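Long-range contact in levoglucosan dehydrogenase (Pseudarthrobacter phenanthrenivorans, PDB 6A3F), which catalyses the NAD(+)-dependent oxidation of levoglucosan to 3-dehydrolevoglucosan as a homotetramer of the Gfo/Idh/MocA family: residues Arg312-Phe320 and Gly329-Pro337. Sequence-based numbering, arbitrary orientation.
Sequences RRDELQVAF and GFRTVYTGP. With SO4 (sulfate ion), chain C.
Leu-316 and Val-333 exchange a reciprocal pair of backbone hydrogen bonds, each 2.8 Å from N to O, and Val-318 and Arg-331 repeat the pattern two residues along. At the other end, beyond Leu-316 and Val-333, Thr-335 N donates to Asp-314 O at 2.9 Å, and a water donates to both Asp-314 OD1 and Thr-335 O; Asp-314 OD2 is salt-bridged to Arg-313 of the third subunit. Apolar contacts accompany the backbone bonds: in a CH-pi contact the methyl of Ala-319 sits over the centre of the Phe-330 ring, 3.8 Å from CB to the centroid, while on the side of the sheet that carries Leu-316 the branches Val-318 CG1 and Val-333 CG2 meet. The two antiparallel strands form the hairpin at one margin of the large mixed sheet of the C-terminal substrate-binding domain. Strand 304-309 flanks 315-320, and 330-334 pairs antiparallel with a strand of the second subunit, which carries the sheet across the interface. Among the polar side chains, Glu-315 runs alongside Tyr-334, its CG over one ring face at 3.4 Å from CE2. The extended chain beyond CG (chi2 172°) brings OE2 within 2.5 Å of Tyr-334 OH; OE2 also forms a salt bridge to Arg-312 of the third subunit. Arg-331 lays one guanidinium face against the edge of the Phe-320 ring at CD2, 3.6 Å from CZ, ring and guanidinium planes 82° apart. Its NH1 and NH2 donate hydrogen bonds to O2 and O4 of a sulfate probably taken up from the crystallisation liquor, and NH2 is also salt-bridged to Asp-323.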
loop_
_atom_site.group_PDB
_atom_site.type_symbol
_atom_site.label_atom_id
_atom_site.label_comp_id
_atom_site.label_asym_id
_atom_site.label_seq_id
_atom_site.Cartn_x
_atom_site.Cartn_y
_atom_site.Cartn_z
ATOM N N ARG B 312 0.324 -10.456 -1.658
ATOM C CA ARG B 312 -0.986 -9.884 -2.010
ATOM C C ARG B 312 -1.465 -10.485 -3.352
ATOM O O ARG B 312 -1.717 -9.768 -4.365
ATOM C CB ARG B 312 -0.838 -8.374 -2.075
ATOM C CG ARG B 312 -0.669 -7.679 -0.735
ATOM C CD ARG B 312 -0.359 -6.209 -0.890
ATOM N NE ARG B 312 -0.221 -5.648 0.457
ATOM C CZ ARG B 312 0.184 -4.414 0.697
ATOM N NH1 ARG B 312 0.712 -3.712 -0.296
ATOM N NH2 ARG B 312 0.096 -3.883 1.911
ATOM N N ARG B 313 -1.593 -11.788 -3.359
ATOM C CA ARG B 313 -1.703 -12.542 -4.627
ATOM C C ARG B 313 -3.015 -12.272 -5.394
ATOM O O ARG B 313 -3.041 -12.541 -6.595
ATOM C CB ARG B 313 -1.612 -14.054 -4.396
ATOM C CG ARG B 313 -2.788 -14.694 -3.683
ATOM C CD ARG B 313 -2.399 -15.945 -2.941
ATOM N NE ARG B 313 -1.547 -15.566 -1.830
ATOM C CZ ARG B 313 -1.991 -14.896 -0.765
ATOM N NH1 ARG B 313 -3.273 -14.976 -0.428
ATOM N NH2 ARG B 313 -1.118 -14.235 -0.004
ATOM N N ASP B 314 -4.038 -11.761 -4.733
ATOM C CA ASP B 314 -5.274 -11.411 -5.412
ATOM C C ASP B 314 -5.152 -10.250 -6.385
ATOM O O ASP B 314 -6.074 -10.044 -7.207
ATOM C CB ASP B 314 -6.386 -11.067 -4.415
ATOM C CG ASP B 314 -6.798 -12.264 -3.547
ATOM O OD1 ASP B 314 -7.544 -13.119 -4.045
ATOM O OD2 ASP B 314 -6.379 -12.303 -2.352
ATOM N N GLU B 315 -4.056 -9.519 -6.302
ATOM C CA GLU B 315 -3.816 -8.306 -6.993
ATOM C C GLU B 315 -2.812 -8.496 -8.122
ATOM O O GLU B 315 -1.782 -9.170 -7.950
ATOM C CB GLU B 315 -3.175 -7.259 -6.075
ATOM C CG GLU B 315 -4.091 -6.759 -4.998
ATOM C CD GLU B 315 -3.424 -5.863 -3.971
ATOM O OE1 GLU B 315 -2.348 -5.293 -4.248
ATOM O OE2 GLU B 315 -4.008 -5.728 -2.902
ATOM N N LEU B 316 -3.059 -7.773 -9.220
ATOM C CA LEU B 316 -2.045 -7.466 -10.214
ATOM C C LEU B 316 -2.006 -5.956 -10.459
ATOM O O LEU B 316 -3.043 -5.370 -10.613
ATOM C CB LEU B 316 -2.307 -8.181 -11.544
ATOM C CG LEU B 316 -1.139 -8.099 -12.529
ATOM C CD1 LEU B 316 0.054 -8.943 -12.058
ATOM C CD2 LEU B 316 -1.569 -8.587 -13.909
ATOM N N GLN B 317 -0.830 -5.356 -10.487
ATOM C CA GLN B 317 -0.721 -3.966 -10.813
ATOM C C GLN B 317 -0.315 -3.824 -12.287
ATOM O O GLN B 317 0.642 -4.471 -12.738
ATOM C CB GLN B 317 0.254 -3.249 -9.893
ATOM C CG GLN B 317 -0.179 -3.328 -8.441
ATOM C CD GLN B 317 0.789 -2.635 -7.522
ATOM O OE1 GLN B 317 1.373 -3.250 -6.633
ATOM N NE2 GLN B 317 0.952 -1.343 -7.703
ATOM N N VAL B 318 -0.987 -2.931 -12.996
ATOM C CA VAL B 318 -0.637 -2.707 -14.422
ATOM C C VAL B 318 -0.797 -1.236 -14.760
ATOM O O VAL B 318 -1.775 -0.642 -14.358
ATOM C CB VAL B 318 -1.451 -3.592 -15.372
ATOM C CG1 VAL B 318 -2.960 -3.445 -15.229
ATOM C CG2 VAL B 318 -1.001 -3.427 -16.828
ATOM N N ALA B 319 0.202 -0.688 -15.465
ATOM C CA ALA B 319 0.210 0.690 -15.890
ATOM C C ALA B 319 0.241 0.679 -17.416
ATOM O O ALA B 319 1.145 0.068 -17.949
ATOM C CB ALA B 319 1.402 1.418 -15.309
ATOM N N PHE B 320 -0.765 1.301 -18.054
ATOM C CA PHE B 320 -0.827 1.461 -19.512
ATOM C C PHE B 320 -0.381 2.857 -19.941
ATOM O O PHE B 320 -0.916 3.902 -19.534
ATOM C CB PHE B 320 -2.225 1.109 -20.020
ATOM C CG PHE B 320 -2.658 -0.289 -19.708
ATOM C CD1 PHE B 320 -2.028 -1.381 -20.315
ATOM C CD2 PHE B 320 -3.658 -0.527 -18.774
ATOM C CE1 PHE B 320 -2.449 -2.668 -20.052
ATOM C CE2 PHE B 320 -4.051 -1.821 -18.488
ATOM C CZ PHE B 320 -3.462 -2.891 -19.134
ATOM N N GLY B 329 -1.301 5.732 -14.347
ATOM C CA GLY B 329 -0.613 5.103 -13.224
ATOM C C GLY B 329 -0.951 3.640 -13.106
ATOM O O GLY B 329 -1.782 3.063 -13.886
ATOM N N PHE B 330 -0.340 2.980 -12.120
ATOM C CA PHE B 330 -0.683 1.600 -11.944
ATOM C C PHE B 330 -2.107 1.419 -11.399
ATOM O O PHE B 330 -2.495 2.000 -10.332
ATOM C CB PHE B 330 0.251 0.919 -10.931
ATOM C CG PHE B 330 1.607 0.615 -11.516
ATOM C CD1 PHE B 330 1.830 -0.576 -12.191
ATOM C CD2 PHE B 330 2.655 1.485 -11.344
ATOM C CE1 PHE B 330 3.071 -0.842 -12.743
ATOM C CE2 PHE B 330 3.910 1.213 -11.880
ATOM C CZ PHE B 330 4.115 0.038 -12.560
ATOM N N ARG B 331 -2.839 0.544 -12.076
ATOM C CA ARG B 331 -4.121 0.030 -11.633
ATOM C C ARG B 331 -3.891 -1.221 -10.779
ATOM O O ARG B 331 -3.238 -2.163 -11.222
ATOM C CB ARG B 331 -5.011 -0.426 -12.798
ATOM C CG ARG B 331 -5.114 0.613 -13.913
ATOM C CD ARG B 331 -5.894 0.102 -15.104
ATOM N NE ARG B 331 -5.793 1.036 -16.216
ATOM C CZ ARG B 331 -6.546 1.010 -17.289
ATOM N NH1 ARG B 331 -7.544 0.147 -17.378
ATOM N NH2 ARG B 331 -6.327 1.874 -18.261
ATOM N N THR B 332 -4.594 -1.299 -9.664
ATOM C CA THR B 332 -4.631 -2.492 -8.847
ATOM C C THR B 332 -5.854 -3.349 -9.211
ATOM O O THR B 332 -7.023 -3.013 -8.854
ATOM C CB THR B 332 -4.657 -2.104 -7.362
ATOM O OG1 THR B 332 -3.456 -1.408 -7.078
ATOM C CG2 THR B 332 -4.715 -3.309 -6.464
ATOM N N VAL B 333 -5.616 -4.411 -9.954
ATOM C CA VAL B 333 -6.644 -5.249 -10.494
ATOM C C VAL B 333 -6.767 -6.492 -9.615
ATOM O O VAL B 333 -5.759 -7.234 -9.450
ATOM C CB VAL B 333 -6.354 -5.649 -11.962
ATOM C CG1 VAL B 333 -7.460 -6.563 -12.500
ATOM C CG2 VAL B 333 -6.163 -4.440 -12.838
ATOM N N TYR B 334 -7.981 -6.708 -9.045
ATOM C CA TYR B 334 -8.321 -7.895 -8.261
ATOM C C TYR B 334 -8.869 -9.009 -9.173
ATOM O O TYR B 334 -9.815 -8.793 -9.950
ATOM C CB TYR B 334 -9.288 -7.549 -7.125
ATOM C CG TYR B 334 -8.583 -6.853 -5.986
ATOM C CD1 TYR B 334 -8.422 -5.482 -5.980
ATOM C CD2 TYR B 334 -8.038 -7.590 -4.935
ATOM C CE1 TYR B 334 -7.726 -4.846 -4.963
ATOM C CE2 TYR B 334 -7.319 -6.977 -3.932
ATOM C CZ TYR B 334 -7.170 -5.606 -3.930
ATOM O OH TYR B 334 -6.443 -5.028 -2.922
ATOM N N THR B 335 -8.318 -10.206 -9.057
ATOM C CA THR B 335 -8.709 -11.295 -9.955
ATOM C C THR B 335 -10.040 -11.922 -9.548
ATOM O O THR B 335 -10.372 -12.097 -8.380
ATOM C CB THR B 335 -7.635 -12.381 -10.110
ATOM O OG1 THR B 335 -7.423 -13.080 -8.890
ATOM C CG2 THR B 335 -6.333 -11.788 -10.577
ATOM N N GLY B 336 -10.827 -12.226 -10.575
ATOM C CA GLY B 336 -12.141 -12.791 -10.370
ATOM C C GLY B 336 -12.667 -13.469 -11.627
ATOM O O GLY B 336 -11.893 -13.945 -12.466
ATOM N N PRO B 337 -13.992 -13.473 -11.780
ATOM C CA PRO B 337 -14.638 -14.139 -12.943
ATOM C C PRO B 337 -14.122 -13.623 -14.298
ATOM O O PRO B 337 -14.073 -14.411 -15.275
ATOM C CB PRO B 337 -16.129 -13.856 -12.683
ATOM C CG PRO B 337 -16.244 -13.852 -11.164
ATOM C CD PRO B 337 -14.993 -13.104 -10.764
HETATM S S SO4 C . -8.949 0.739 -20.628
HETATM O O1 SO4 C . -7.632 0.240 -21.188
HETATM O O2 SO4 C . -9.395 -0.257 -19.643
HETATM O O3 SO4 C . -10.032 0.925 -21.650
HETATM O O4 SO4 C . -8.745 2.041 -19.953
HETATM O O HOH W 1 -4.770 -13.997 -8.323
HETATM O O HOH W 2 -9.445 -12.533 -5.805
HETATM O O HOH W 3 -2.988 2.262 -16.399
HETATM O O HOH W 4 -0.447 4.417 -16.793
#